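Local coordinates for transmembrane oligosaccharyl transferase (Archaeoglobus fulgidus, PDB 3WAJ), which is an archaeal membrane protein of the STT3/AglB family, joining a helical transmembrane region of the GT-C clan to a large soluble region and carrying a zinc ion, at residues I59-H64 with L525-T530; Y74-Y79 with E601-K606; E518-Y523 with Y540-Y545. All coordinates share one frame; numbering follows the deposited sequence.

Contact 1. Residues I59-H64 with L525-T530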
# COMPACT_ATOMS: atom_id res chain seq x y z
N ILE A 59 -4.31 -22.27 -2.40
CA ILE A 59 -3.67 -23.56 -2.22
C ILE A 59 -4.72 -24.55 -1.70
O ILE A 59 -4.90 -25.63 -2.26
CB ILE A 59 -2.45 -23.51 -1.28
CG1 ILE A 59 -1.24 -22.88 -1.99
CG2 ILE A 59 -2.10 -24.91 -0.82
CD1 ILE A 59 0.02 -22.72 -1.07
N HIS A 60 -5.44 -24.15 -0.66
CA HIS A 60 -6.48 -24.98 -0.06
C HIS A 60 -7.56 -25.41 -1.06
O HIS A 60 -8.01 -26.56 -1.02
CB HIS A 60 -7.13 -24.25 1.11
CG HIS A 60 -8.11 -25.09 1.86
ND1 HIS A 60 -7.73 -25.96 2.87
CD2 HIS A 60 -9.45 -25.21 1.74
CE1 HIS A 60 -8.81 -26.56 3.35
NE2 HIS A 60 -9.86 -26.13 2.68
N ASN A 61 -7.98 -24.50 -1.93
CA ASN A 61 -9.06 -24.77 -2.88
C ASN A 61 -8.54 -25.07 -4.31
O ASN A 61 -9.26 -24.89 -5.30
CB ASN A 61 -10.04 -23.60 -2.92
CG ASN A 61 -10.64 -23.29 -1.56
OD1 ASN A 61 -11.43 -24.09 -1.03
ND2 ASN A 61 -10.30 -22.13 -1.01
N PHE A 62 -7.30 -25.54 -4.40
CA PHE A 62 -6.62 -25.67 -5.68
C PHE A 62 -7.35 -26.60 -6.68
O PHE A 62 -7.80 -27.70 -6.32
CB PHE A 62 -5.16 -26.12 -5.47
CG PHE A 62 -4.24 -25.72 -6.59
CD1 PHE A 62 -3.89 -26.63 -7.58
CD2 PHE A 62 -3.74 -24.42 -6.67
CE1 PHE A 62 -3.05 -26.25 -8.62
CE2 PHE A 62 -2.90 -24.04 -7.71
CZ PHE A 62 -2.55 -24.96 -8.69
N PRO A 63 -7.44 -26.17 -7.95
CA PRO A 63 -6.84 -24.94 -8.48
C PRO A 63 -7.83 -23.78 -8.57
O PRO A 63 -7.69 -22.96 -9.48
CB PRO A 63 -6.47 -25.35 -9.90
CG PRO A 63 -7.66 -26.21 -10.30
CD PRO A 63 -8.04 -26.98 -9.03
N HIS A 64 -8.80 -23.70 -7.67
CA HIS A 64 -9.72 -22.58 -7.74
C HIS A 64 -9.23 -21.43 -6.86
O HIS A 64 -8.47 -21.65 -5.92
CB HIS A 64 -11.13 -23.01 -7.34
CG HIS A 64 -11.63 -24.19 -8.11
ND1 HIS A 64 -12.28 -24.07 -9.32
CD2 HIS A 64 -11.58 -25.52 -7.85
CE1 HIS A 64 -12.60 -25.27 -9.77
NE2 HIS A 64 -12.19 -26.17 -8.89
N LEU A 525 -10.30 -20.11 4.80
CA LEU A 525 -9.86 -21.00 3.72
C LEU A 525 -10.95 -21.38 2.73
O LEU A 525 -10.71 -22.13 1.79
CB LEU A 525 -9.18 -22.23 4.30
CG LEU A 525 -8.00 -21.87 5.20
CD1 LEU A 525 -7.50 -23.09 5.94
CD2 LEU A 525 -6.87 -21.25 4.37
N GLN A 526 -12.16 -20.85 2.92
CA GLN A 526 -13.28 -21.21 2.06
C GLN A 526 -13.30 -20.47 0.73
O GLN A 526 -12.92 -19.29 0.62
CB GLN A 526 -14.62 -20.95 2.76
CG GLN A 526 -14.87 -21.83 3.94
CD GLN A 526 -14.88 -23.28 3.56
OE1 GLN A 526 -14.04 -24.06 4.04
NE2 GLN A 526 -15.82 -23.67 2.71
N LEU A 527 -13.82 -21.17 -0.27
CA LEU A 527 -13.94 -20.63 -1.60
C LEU A 527 -15.21 -19.82 -1.70
O LEU A 527 -16.23 -20.32 -2.17
CB LEU A 527 -13.95 -21.77 -2.62
CG LEU A 527 -13.91 -21.32 -4.07
CD1 LEU A 527 -12.60 -20.59 -4.36
CD2 LEU A 527 -14.09 -22.52 -4.99
N TYR A 528 -15.17 -18.57 -1.26
CA TYR A 528 -16.35 -17.72 -1.30
C TYR A 528 -16.83 -17.56 -2.73
O TYR A 528 -16.02 -17.51 -3.66
CB TYR A 528 -16.05 -16.34 -0.69
CG TYR A 528 -15.06 -16.41 0.44
CD1 TYR A 528 -15.45 -16.85 1.69
CD2 TYR A 528 -13.74 -16.04 0.24
CE1 TYR A 528 -14.54 -16.92 2.73
CE2 TYR A 528 -12.82 -16.11 1.27
CZ TYR A 528 -13.23 -16.55 2.51
OH TYR A 528 -12.32 -16.63 3.54
N PRO A 529 -18.15 -17.50 -2.91
CA PRO A 529 -18.76 -17.26 -4.23
C PRO A 529 -18.73 -15.77 -4.56
O PRO A 529 -18.83 -14.94 -3.65
CB PRO A 529 -20.21 -17.73 -4.03
CG PRO A 529 -20.47 -17.46 -2.60
CD PRO A 529 -19.17 -17.72 -1.87
N THR A 530 -18.60 -15.43 -5.83
CA THR A 530 -18.59 -14.03 -6.24
C THR A 530 -20.01 -13.48 -6.34
O THR A 530 -20.82 -14.00 -7.10
CB THR A 530 -17.87 -13.83 -7.58
OG1 THR A 530 -16.55 -14.40 -7.49
CG2 THR A 530 -17.78 -12.34 -7.92
O HOH W 1 -14.35 -24.37 -0.10
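The polar part of this contact centres on Asn-61, whose ND2 donates to Leu-525 O over 2.8 Å. With an N-H...O angle of 148° the bond is moderately bent, and the donor stands 37° out of the carbonyl plane, so it does not follow a lone pair. CG of Asn-61 lies opposite its own carbonyl carbon (chi1 -58°), a rotamer that brings the amide across to the 525-530 loop. The other end of that amide is also used: a water donates to Asn-61 OD1 at 3.1 Å and accepts from Leu-527 N at 3.2 Å, bridging side chain and backbone. A close C-H to carbonyl approach, His-60 CD2 to Leu-525 O at 3.3 Å, adds to this group. Structurally, the end of helix 47-60, which Asn-61 is the first residue to leave, meets the loop after helix 517-524. That loop bends in an inverse gamma turn centred on Leu-527, closed by a weak bond from Tyr-528 N to Gln-526 O. From within helix 47-60, Asn-57 ND2 holds Gln-526 O. Apolar contacts lie to both sides of Asn-61 along the chain. Leu-525 CB sits over one face of the His-60 ring, 4.0 Å from the centroid, a CH-pi contact. Further along, the CD2 branch of Leu-527 packs against His-64 CB at 3.8 Å.

Contact 2. Residues Y74-Y79 with E601-K606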
# COMPACT_ATOMS: atom_id res chain seq x y z
N TYR A 74 -15.03 -5.26 6.21
CA TYR A 74 -16.17 -5.71 6.99
C TYR A 74 -17.16 -4.57 7.26
O TYR A 74 -16.77 -3.45 7.59
CB TYR A 74 -15.67 -6.30 8.31
CG TYR A 74 -16.74 -6.95 9.15
CD1 TYR A 74 -17.15 -8.26 8.92
CD2 TYR A 74 -17.32 -6.25 10.20
CE1 TYR A 74 -18.13 -8.86 9.72
CE2 TYR A 74 -18.30 -6.83 10.99
CZ TYR A 74 -18.70 -8.14 10.75
OH TYR A 74 -19.67 -8.72 11.57
N PRO A 75 -18.47 -4.86 7.17
CA PRO A 75 -19.03 -6.18 6.85
C PRO A 75 -19.56 -6.27 5.43
O PRO A 75 -20.63 -6.85 5.24
CB PRO A 75 -20.23 -6.24 7.79
CG PRO A 75 -20.77 -4.78 7.69
CD PRO A 75 -19.51 -3.90 7.56
N TYR A 76 -18.85 -5.70 4.46
CA TYR A 76 -19.33 -5.75 3.08
C TYR A 76 -18.57 -6.75 2.22
O TYR A 76 -19.15 -7.44 1.38
CB TYR A 76 -19.24 -4.35 2.43
CG TYR A 76 -20.00 -3.30 3.19
CD1 TYR A 76 -21.37 -3.10 2.98
CD2 TYR A 76 -19.36 -2.49 4.13
CE1 TYR A 76 -22.07 -2.12 3.69
CE2 TYR A 76 -20.07 -1.51 4.84
CZ TYR A 76 -21.42 -1.34 4.61
OH TYR A 76 -22.11 -0.39 5.29
N GLY A 77 -17.26 -6.85 2.42
CA GLY A 77 -16.46 -7.72 1.59
C GLY A 77 -15.90 -6.94 0.41
O GLY A 77 -16.45 -5.90 0.03
N SER A 78 -14.82 -7.44 -0.18
CA SER A 78 -14.14 -6.76 -1.27
C SER A 78 -13.91 -7.71 -2.44
O SER A 78 -13.42 -8.84 -2.26
CB SER A 78 -12.76 -6.24 -0.81
OG SER A 78 -12.81 -4.90 -0.35
N TYR A 79 -14.25 -7.25 -3.64
CA TYR A 79 -13.79 -7.93 -4.84
C TYR A 79 -12.29 -7.84 -4.88
O TYR A 79 -11.73 -6.83 -4.46
CB TYR A 79 -14.36 -7.28 -6.09
CG TYR A 79 -15.86 -7.40 -6.17
CD1 TYR A 79 -16.44 -8.48 -6.81
CD2 TYR A 79 -16.68 -6.44 -5.62
CE1 TYR A 79 -17.80 -8.60 -6.89
CE2 TYR A 79 -18.03 -6.54 -5.68
CZ TYR A 79 -18.59 -7.62 -6.32
OH TYR A 79 -19.96 -7.73 -6.39
N GLU A 601 -21.74 0.38 15.82
CA GLU A 601 -22.91 -0.47 15.71
C GLU A 601 -23.19 -0.84 14.25
O GLU A 601 -23.38 -2.01 13.96
CB GLU A 601 -24.12 0.21 16.33
CG GLU A 601 -25.32 -0.71 16.52
CD GLU A 601 -25.13 -1.75 17.64
OE1 GLU A 601 -24.04 -1.81 18.26
OE2 GLU A 601 -26.09 -2.51 17.89
N LYS A 602 -23.17 0.15 13.36
CA LYS A 602 -23.36 -0.07 11.92
C LYS A 602 -22.40 -1.08 11.34
O LYS A 602 -22.78 -1.85 10.46
CB LYS A 602 -23.20 1.24 11.14
CG LYS A 602 -24.31 2.26 11.38
CD LYS A 602 -25.64 1.80 10.81
CE LYS A 602 -26.79 2.59 11.43
NZ LYS A 602 -28.15 1.98 11.20
N LEU A 603 -21.16 -1.07 11.81
CA LEU A 603 -20.13 -1.95 11.26
C LEU A 603 -19.90 -3.13 12.18
O LEU A 603 -18.99 -3.94 11.96
CB LEU A 603 -18.83 -1.18 11.02
CG LEU A 603 -19.04 0.10 10.21
CD1 LEU A 603 -17.84 1.03 10.31
CD2 LEU A 603 -19.36 -0.24 8.75
N ASN A 604 -20.74 -3.24 13.20
CA ASN A 604 -20.69 -4.38 14.10
C ASN A 604 -19.28 -4.62 14.66
O ASN A 604 -18.76 -5.75 14.63
CB ASN A 604 -21.16 -5.62 13.33
CG ASN A 604 -21.48 -6.78 14.23
OD1 ASN A 604 -22.04 -6.59 15.32
ND2 ASN A 604 -21.12 -8.00 13.79
N VAL A 605 -18.63 -3.57 15.15
CA VAL A 605 -17.27 -3.78 15.63
C VAL A 605 -17.26 -4.32 17.05
O VAL A 605 -18.12 -3.97 17.87
CB VAL A 605 -16.33 -2.54 15.48
CG1 VAL A 605 -16.96 -1.47 14.60
CG2 VAL A 605 -15.93 -1.99 16.83
N LYS A 606 -16.31 -5.20 17.33
CA LYS A 606 -16.12 -5.71 18.67
C LYS A 606 -14.72 -5.37 19.21
O LYS A 606 -14.49 -5.34 20.43
CB LYS A 606 -16.38 -7.22 18.71
CG LYS A 606 -16.43 -7.76 20.12
CD LYS A 606 -16.59 -9.28 20.20
CE LYS A 606 -17.02 -9.65 21.63
NZ LYS A 606 -16.60 -11.02 22.01
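Leu-603 and Tyr-74 bury the most surface here, with Asn-604 next, and each of the three contributes differently. The CD2 methyl of Leu-603 meets Pro-75 CD at 3.9 Å, the two side chains crossing at about a right angle, and reaches Tyr-76 CE2 at 4.2 Å. The backbone of the same residue also takes part: Leu-603 O lies at the edge of the Tyr-74 ring, near its plane, 3.1 Å from Tyr-74 CE2. Tyr-74 extends its ring with CG anti to the main-chain nitrogen (chi1 -173°), while the cis peptide before Pro-75 folds the proline back so that Pro-75 CB stands 3.6 Å above the plane of the Tyr-74 ring, over its centre. At the far end of that ring, Asn-604 ND2 donates to Tyr-74 OH over 2.7 Å. This bond is fairly straight, 162° at the hydrogen, and the phenol oxygen lies only 5° out of the Asn-604 amide plane. Asn-604, with positive phi, is the C-prime residue of a Schellman motif that ends helix 593-602: Asn-604 N bonds Glu-601 O at 3.0 Å, and Val-605 N reaches the carbonyl five residues back. Strand 605-611 of the mixed sheet starts directly afterwards. Thus a loop of the STT3 N-terminal region leans on a helix-to-strand junction of the AglB core. Tyr-74 OH also hydrogen-bonds Thr-544 OG1. With the asparagine amide fixed as donor on one bond and a threonine hydroxyl on another, two partners grip a buried phenol oxygen, so the polar group is satisfied in the interior and the ring's orientation is restrained from its far end.

Contact 3. Residues E518-Y523 with Y540-Y545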
# COMPACT_ATOMS: atom_id res chain seq x y z
N GLU A 518 -11.59 -20.74 15.81
CA GLU A 518 -11.72 -21.90 14.93
C GLU A 518 -12.57 -21.59 13.68
O GLU A 518 -12.23 -21.97 12.56
CB GLU A 518 -12.29 -23.09 15.70
CG GLU A 518 -11.77 -24.45 15.22
CD GLU A 518 -12.28 -25.63 16.05
OE1 GLU A 518 -11.58 -26.66 16.12
OE2 GLU A 518 -13.39 -25.53 16.63
N LYS A 519 -13.68 -20.89 13.88
CA LYS A 519 -14.54 -20.53 12.75
C LYS A 519 -13.82 -19.61 11.77
O LYS A 519 -13.82 -19.85 10.55
CB LYS A 519 -15.88 -19.93 13.23
CG LYS A 519 -16.72 -20.91 14.06
CD LYS A 519 -18.13 -20.41 14.30
CE LYS A 519 -18.87 -21.29 15.30
NZ LYS A 519 -18.26 -21.17 16.64
N TYR A 520 -13.18 -18.57 12.32
CA TYR A 520 -12.38 -17.66 11.51
C TYR A 520 -11.34 -18.45 10.71
O TYR A 520 -11.17 -18.20 9.51
CB TYR A 520 -11.74 -16.57 12.38
CG TYR A 520 -12.76 -15.56 12.86
CD1 TYR A 520 -13.37 -14.70 11.96
CD2 TYR A 520 -13.13 -15.49 14.19
CE1 TYR A 520 -14.32 -13.77 12.37
CE2 TYR A 520 -14.09 -14.56 14.62
CZ TYR A 520 -14.68 -13.72 13.70
OH TYR A 520 -15.63 -12.80 14.10
N ASP A 521 -10.67 -19.42 11.34
CA ASP A 521 -9.68 -20.23 10.62
C ASP A 521 -10.27 -21.07 9.49
O ASP A 521 -9.69 -21.13 8.41
CB ASP A 521 -8.83 -21.08 11.58
CG ASP A 521 -7.83 -20.23 12.39
OD1 ASP A 521 -7.12 -20.81 13.23
OD2 ASP A 521 -7.75 -19.01 12.19
N GLU A 522 -11.42 -21.71 9.71
CA GLU A 522 -12.09 -22.45 8.62
C GLU A 522 -12.50 -21.51 7.50
O GLU A 522 -12.28 -21.79 6.32
CB GLU A 522 -13.39 -23.11 9.08
CG GLU A 522 -13.31 -24.01 10.27
CD GLU A 522 -14.68 -24.21 10.89
OE1 GLU A 522 -15.52 -23.30 10.74
OE2 GLU A 522 -14.91 -25.27 11.50
N TYR A 523 -13.15 -20.41 7.89
CA TYR A 523 -13.79 -19.52 6.92
C TYR A 523 -12.73 -18.86 6.04
O TYR A 523 -12.91 -18.72 4.83
CB TYR A 523 -14.66 -18.46 7.64
CG TYR A 523 -15.60 -17.73 6.72
CD1 TYR A 523 -15.66 -16.35 6.72
CD2 TYR A 523 -16.42 -18.42 5.83
CE1 TYR A 523 -16.52 -15.67 5.88
CE2 TYR A 523 -17.28 -17.76 4.97
CZ TYR A 523 -17.33 -16.38 5.00
OH TYR A 523 -18.17 -15.69 4.16
N TYR A 540 -22.88 -13.36 6.24
CA TYR A 540 -21.89 -14.31 6.77
C TYR A 540 -22.54 -15.61 7.23
O TYR A 540 -23.65 -15.58 7.73
CB TYR A 540 -21.09 -13.67 7.90
CG TYR A 540 -20.25 -12.52 7.42
CD1 TYR A 540 -20.75 -11.23 7.38
CD2 TYR A 540 -18.94 -12.72 6.98
CE1 TYR A 540 -19.97 -10.16 6.92
CE2 TYR A 540 -18.16 -11.67 6.52
CZ TYR A 540 -18.68 -10.38 6.49
OH TYR A 540 -17.90 -9.33 6.03
N PRO A 541 -21.83 -16.75 7.06
CA PRO A 541 -22.33 -18.10 7.37
C PRO A 541 -22.27 -18.37 8.86
O PRO A 541 -22.61 -19.46 9.33
CB PRO A 541 -21.31 -19.03 6.68
CG PRO A 541 -20.46 -18.13 5.82
CD PRO A 541 -20.49 -16.79 6.45
N PHE A 542 -21.82 -17.37 9.60
CA PHE A 542 -21.81 -17.46 11.05
C PHE A 542 -21.81 -16.09 11.70
O PHE A 542 -21.57 -15.04 11.08
CB PHE A 542 -20.63 -18.31 11.56
CG PHE A 542 -19.26 -17.64 11.40
CD1 PHE A 542 -18.71 -17.41 10.14
CD2 PHE A 542 -18.52 -17.27 12.53
CE1 PHE A 542 -17.44 -16.80 10.00
CE2 PHE A 542 -17.27 -16.67 12.40
CZ PHE A 542 -16.72 -16.44 11.13
N GLU A 543 -22.09 -16.14 12.99
CA GLU A 543 -22.06 -15.03 13.91
C GLU A 543 -20.66 -14.33 13.92
O GLU A 543 -19.71 -14.83 14.51
CB GLU A 543 -22.45 -15.64 15.28
CG GLU A 543 -22.01 -17.19 15.49
CD GLU A 543 -22.90 -18.30 14.80
OE1 GLU A 543 -22.50 -19.50 14.76
OE2 GLU A 543 -24.01 -18.01 14.30
N THR A 544 -20.53 -13.18 13.25
CA THR A 544 -19.23 -12.51 13.13
C THR A 544 -19.08 -11.16 13.86
O THR A 544 -20.05 -10.60 14.36
CB THR A 544 -18.86 -12.25 11.65
OG1 THR A 544 -19.84 -11.40 11.03
CG2 THR A 544 -18.73 -13.56 10.88
N TYR A 545 -17.86 -10.62 13.89
CA TYR A 545 -17.64 -9.26 14.41
C TYR A 545 -16.52 -8.56 13.64
O TYR A 545 -15.69 -9.22 13.00
CB TYR A 545 -17.34 -9.26 15.93
CG TYR A 545 -16.18 -10.15 16.34
CD1 TYR A 545 -14.86 -9.76 16.10
CD2 TYR A 545 -16.40 -11.36 16.97
CE1 TYR A 545 -13.80 -10.58 16.47
CE2 TYR A 545 -15.34 -12.19 17.35
CZ TYR A 545 -14.04 -11.78 17.09
OH TYR A 545 -12.99 -12.59 17.46
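An aromatic cluster of Tyr-520 and Tyr-523 from helix 517-524 with Phe-542 and Tyr-545 from the following loop forms this contact. Phe-542 is central. Its CG stands between its backbone N and carbonyl carbon (chi1 71°), which swings the ring toward the helix, where its edge enters the face of Tyr-520 in a T-shaped pair; the centroids are 5.3 Å apart and the planes 73° apart. CE1 of Phe-542 makes an offset edge-to-face approach to Tyr-523, 3.8 Å from Tyr-523 CD1. The faces of Phe-542 are covered from opposite sides, by Lys-519 CB off-centre at 4.1 Å from the centroid and by Thr-544 CG2, 3.5 Å above the ring's middle. Tyr-520 in turn points its edge at Tyr-545, and Tyr-520 OH hovers 3.2 Å above the centre of that ring. The same oxygen accepts a bent hydrogen bond from Tyr-545 N, 3.1 Å long with an angle of 143°. Pro-541 CG closes on Tyr-523 CE2 at 3.3 Å. Beyond the cluster, Tyr-545 OH bonds Pro-515 O and Arg-563 NE, and Tyr-520 and Tyr-523 both touch Met-564 of strand 564-565. The packing thus ties helix 517-524 to the loop that enters strand 546-548, just ahead of the family's WWDYG motif.

How the contacts relate
Contact 1 lies at the surface, contact 2 is buried and contact 3 is partly buried. Contacts 1 and 2 both join the STT3 N-terminal range to the AglB core range, whereas contact 3 is internal to the core. Chemistry differs accordingly: contact 1 uses an amide and a bridging water, contact 2 combines leucine packing with a buried phenol, and contact 3 relies mainly on aromatic edges and faces. Helix 517-524 serves contact 3, and the loop leaving it serves contact 1; Tyr-528 OH probably hydrogen-bonds Tyr-523 O between them. Contacts 2 and 3, with centres about 13 Å apart, also pack together where Tyr-540 OH lies 3.2 Å from Tyr-74 CD1.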